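Local atomic coordinates of peroxisomal fatty acid beta-oxidation multifunctional protein MFP2 (Arabidopsis thaliana, PDB entry 2WTB), a protein that carries out the hydratase and 3-hydroxyacyl-CoA dehydrogenase steps of peroxisomal fatty acid beta-oxidation during seed germination, acting on long-chain enoyl-CoA and on hydroxyacyl chains of varied length. Residues P138-Q141 / I145-F148; G149-L154 / L249-A254. All blocks are in the same frame, centred on the assembly; numbering follows the deposited sequence.

Contact 1 (P138-Q141 / I145-F148)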
# COMPACT_ATOMS: atom_id res chain seq x y z
N PRO A 138 8.30 11.14 3.96
CA PRO A 138 7.75 9.80 3.75
C PRO A 138 8.82 8.71 3.65
O PRO A 138 8.48 7.53 3.55
CB PRO A 138 7.03 9.92 2.40
CG PRO A 138 7.08 11.39 2.02
CD PRO A 138 8.28 11.93 2.72
N GLU A 139 10.09 9.11 3.68
CA GLU A 139 11.21 8.18 3.47
C GLU A 139 11.06 6.83 4.18
O GLU A 139 11.35 5.79 3.60
CB GLU A 139 12.54 8.83 3.87
CG GLU A 139 13.14 9.74 2.82
CD GLU A 139 12.65 11.18 2.93
OE1 GLU A 139 11.64 11.41 3.62
OE2 GLU A 139 13.30 12.07 2.34
N LEU A 140 10.60 6.85 5.42
CA LEU A 140 10.53 5.63 6.21
C LEU A 140 9.64 4.55 5.60
O LEU A 140 9.84 3.36 5.86
CB LEU A 140 10.11 5.92 7.66
CG LEU A 140 11.24 6.12 8.66
CD1 LEU A 140 12.05 7.37 8.33
CD2 LEU A 140 10.69 6.20 10.07
N GLN A 141 8.65 4.95 4.81
CA GLN A 141 7.75 3.98 4.18
C GLN A 141 8.48 3.10 3.17
O GLN A 141 8.05 1.99 2.88
CB GLN A 141 6.56 4.68 3.53
CG GLN A 141 5.44 5.01 4.50
CD GLN A 141 4.22 5.59 3.81
OE1 GLN A 141 4.30 6.12 2.70
NE2 GLN A 141 3.07 5.51 4.48
N ILE A 145 15.78 6.60 5.00
CA ILE A 145 15.70 7.74 5.90
C ILE A 145 15.96 9.05 5.17
O ILE A 145 16.54 9.05 4.08
CB ILE A 145 16.73 7.63 7.05
CG1 ILE A 145 18.09 8.14 6.57
CG2 ILE A 145 16.82 6.20 7.56
CD1 ILE A 145 19.07 8.38 7.69
N PRO A 146 15.53 10.17 5.76
CA PRO A 146 15.86 11.50 5.23
C PRO A 146 17.37 11.67 5.15
O PRO A 146 18.06 11.45 6.15
CB PRO A 146 15.28 12.45 6.28
CG PRO A 146 14.17 11.68 6.90
CD PRO A 146 14.63 10.25 6.93
N GLY A 147 17.89 12.04 3.98
CA GLY A 147 19.32 12.08 3.78
C GLY A 147 19.86 13.43 3.34
O GLY A 147 20.99 13.53 2.87
N PHE A 148 19.05 14.47 3.49
CA PHE A 148 19.47 15.82 3.11
C PHE A 148 19.45 16.79 4.28
O PHE A 148 19.54 18.00 4.09
CB PHE A 148 18.62 16.35 1.95
CG PHE A 148 18.82 15.61 0.66
CD1 PHE A 148 17.74 15.08 -0.03
CD2 PHE A 148 20.09 15.44 0.13
CE1 PHE A 148 17.92 14.40 -1.22
CE2 PHE A 148 20.28 14.76 -1.06
CZ PHE A 148 19.19 14.25 -1.74
O HOH W 1 16.28 12.13 1.35

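Contact 2 (G149-L154 / L249-A254)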
# COMPACT_ATOMS: atom_id res chain seq x y z
N GLY A 149 19.32 16.26 5.49
CA GLY A 149 19.36 17.08 6.69
C GLY A 149 18.03 17.13 7.42
O GLY A 149 17.90 17.86 8.41
N GLY A 150 17.06 16.36 6.95
CA GLY A 150 15.74 16.33 7.56
C GLY A 150 15.74 15.83 8.99
O GLY A 150 14.95 16.30 9.81
N THR A 151 16.61 14.87 9.29
CA THR A 151 16.73 14.37 10.65
C THR A 151 17.20 15.46 11.61
O THR A 151 17.13 15.30 12.83
CB THR A 151 17.71 13.18 10.74
OG1 THR A 151 18.92 13.49 10.03
CG2 THR A 151 17.09 11.93 10.14
N GLN A 152 17.68 16.57 11.05
CA GLN A 152 18.20 17.68 11.86
C GLN A 152 17.27 18.89 11.87
O GLN A 152 16.90 19.39 12.93
CB GLN A 152 19.58 18.10 11.35
CG GLN A 152 20.62 17.00 11.38
CD GLN A 152 20.76 16.39 12.76
OE1 GLN A 152 20.76 17.09 13.77
NE2 GLN A 152 20.87 15.07 12.81
N ARG A 153 16.89 19.35 10.68
CA ARG A 153 16.14 20.60 10.56
C ARG A 153 14.67 20.50 10.97
O ARG A 153 14.10 21.45 11.49
CB ARG A 153 16.29 21.17 9.15
CG ARG A 153 17.72 21.52 8.80
CD ARG A 153 17.85 22.26 7.48
NE ARG A 153 19.21 22.72 7.27
CZ ARG A 153 20.18 21.99 6.71
NH1 ARG A 153 19.93 20.75 6.30
NH2 ARG A 153 21.40 22.50 6.57
N LEU A 154 14.06 19.34 10.74
CA LEU A 154 12.65 19.16 11.08
C LEU A 154 12.38 19.34 12.58
O LEU A 154 11.54 20.16 12.96
CB LEU A 154 12.12 17.80 10.59
CG LEU A 154 10.64 17.53 10.85
CD1 LEU A 154 9.77 18.68 10.35
CD2 LEU A 154 10.21 16.22 10.20
N LEU A 249 14.77 2.81 13.94
CA LEU A 249 15.69 3.00 15.06
C LEU A 249 16.99 3.63 14.57
O LEU A 249 17.58 4.47 15.25
CB LEU A 249 15.98 1.67 15.75
CG LEU A 249 14.76 0.85 16.16
CD1 LEU A 249 15.19 -0.51 16.66
CD2 LEU A 249 13.95 1.59 17.21
N MET A 250 17.43 3.22 13.39
CA MET A 250 18.63 3.78 12.78
C MET A 250 18.43 5.26 12.48
O MET A 250 19.38 6.05 12.49
CB MET A 250 18.98 3.03 11.50
CG MET A 250 19.31 1.56 11.70
SD MET A 250 19.67 0.71 10.15
CE MET A 250 20.11 -0.92 10.75
N CYS A 251 17.18 5.64 12.21
CA CYS A 251 16.84 7.03 11.92
C CYS A 251 16.79 7.84 13.21
O CYS A 251 17.16 9.01 13.24
CB CYS A 251 15.50 7.12 11.19
SG CYS A 251 14.92 8.81 10.90
N LEU A 252 16.31 7.20 14.28
CA LEU A 252 16.25 7.86 15.58
C LEU A 252 17.65 8.14 16.10
O LEU A 252 17.88 9.13 16.80
CB LEU A 252 15.47 7.00 16.58
CG LEU A 252 13.97 6.89 16.31
CD1 LEU A 252 13.35 5.79 17.17
CD2 LEU A 252 13.28 8.22 16.55
N ASP A 253 18.59 7.27 15.75
CA ASP A 253 19.99 7.47 16.10
C ASP A 253 20.49 8.81 15.57
O ASP A 253 21.03 9.63 16.32
CB ASP A 253 20.86 6.34 15.55
CG ASP A 253 20.70 5.05 16.33
OD1 ASP A 253 20.19 5.10 17.46
OD2 ASP A 253 21.09 3.99 15.80
N ALA A 254 20.33 9.02 14.27
CA ALA A 254 20.78 10.25 13.63
C ALA A 254 20.16 11.47 14.30
O ALA A 254 20.80 12.53 14.38
CB ALA A 254 20.44 10.23 12.14

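Contact 1 (P138-Q141 / I145-F148)
E139 OE2 accepts a hydrogen bond from a water 3.1 Å away, and the same water takes the backbone N-H of G147, 3.1 Å from G147 N, so that one solvent molecule links the carboxylate to the backbone across the contact. The setting is the active-site loop of the crotonase (enoyl-CoA hydratase/isomerase) fold, where E139 is the predicted proton acceptor and E119, on helix 116-123, the predicted nucleophile. No direct hydrogen bond joins the two segments; the rest is packing. The side chain of E139 lies over the I145-P146 peptide: its CB sits 3.7 Å from I145 C, and CG is equally close to that carbon. With CG anti to the carbonyl carbon (chi1 -81°) and a bend at chi2 of 88°, the chain leaves the peptide and brings the carboxylate alongside the P146 ring, OE2 coming 3.9 Å from P146 CA. The carboxylate thus has the proline ring beside it and the water at OE2. P146 also touches E119, so its ring borders both predicted catalytic glutamates; E119 OE2 in turn accepts the backbone N-H of F148. In the short 3-10 turn that holds L140, Q141 N bonds to P138 O at 2.9 Å. P146 CD lies close to both neighbours on this turn, 4.0 Å from E139 CB and 4.1 Å from the CD1 branch of L140.

Contact 2 (G149-L154 / L249-A254)
The first turn of helix 150-158 faces helix 247-260 with segment axes 10.0 Å apart at closest approach and N-to-C directions 57° from each other, T151 and A254 being the closest pair of CA atoms. T151 points its side chain at the partner helix, and its two branches meet different residues. Its methyl CG2 rests against C251 SG at 3.9 Å, while OG1 faces the methyl CB of A254 at 4.2 Å; a chi1 of 47° sets OG1 between the backbone N and the carbonyl carbon and turns CG2 to the thiol. The polar link is made by Q152, whose NE2 donates to A254 O over 3.0 Å. This bond is bent, 135° at the hydrogen, and the donor stands above the carbonyl plane of A254, although the acceptor oxygen lies nearly in the amide plane of Q152. The glutamine chain bends at chi2 to carry its amide there. Within the crotonase domain, helix 150-158 begins at the predicted active site: G149 is its N-cap residue, and G150 N donates to E119 OE2, E119 being the predicted nucleophile. The cap carbonyl G149 O accepts two backbone bonds, from Q152 N and R153 N. The guanidinium of R153 packs close on the cap residue, with NH1 3.7 Å from G149 CA. Helix 263-277 lies against the Q152 and A254 side chains, through L267 and K269 respectively. I167, of helix 160-169, also touches C251, whose SG is the atom that receives the T151 methyl.

Overall arrangement
Along the chain contact 1 closes before contact 2 opens, F148 being followed directly by G149, and their centres are 9 Å apart on one side of the chain's centre. The loop after strand 134-136 supplies contact 1 and runs into helix 150-158, which contact 2 joins to helix 247-260, some 95 residues later. The two pack directly on each other: I145 CG2 lies 4.0 Å from C251 CB, and L140 CD1 lies 4.1 Å from C251 SG. Helix 263-277 touches both, meeting I145 in contact 1 and A254 in contact 2. The loop bearing the predicted catalytic E139 is therefore backed by helices from much later in the sequence.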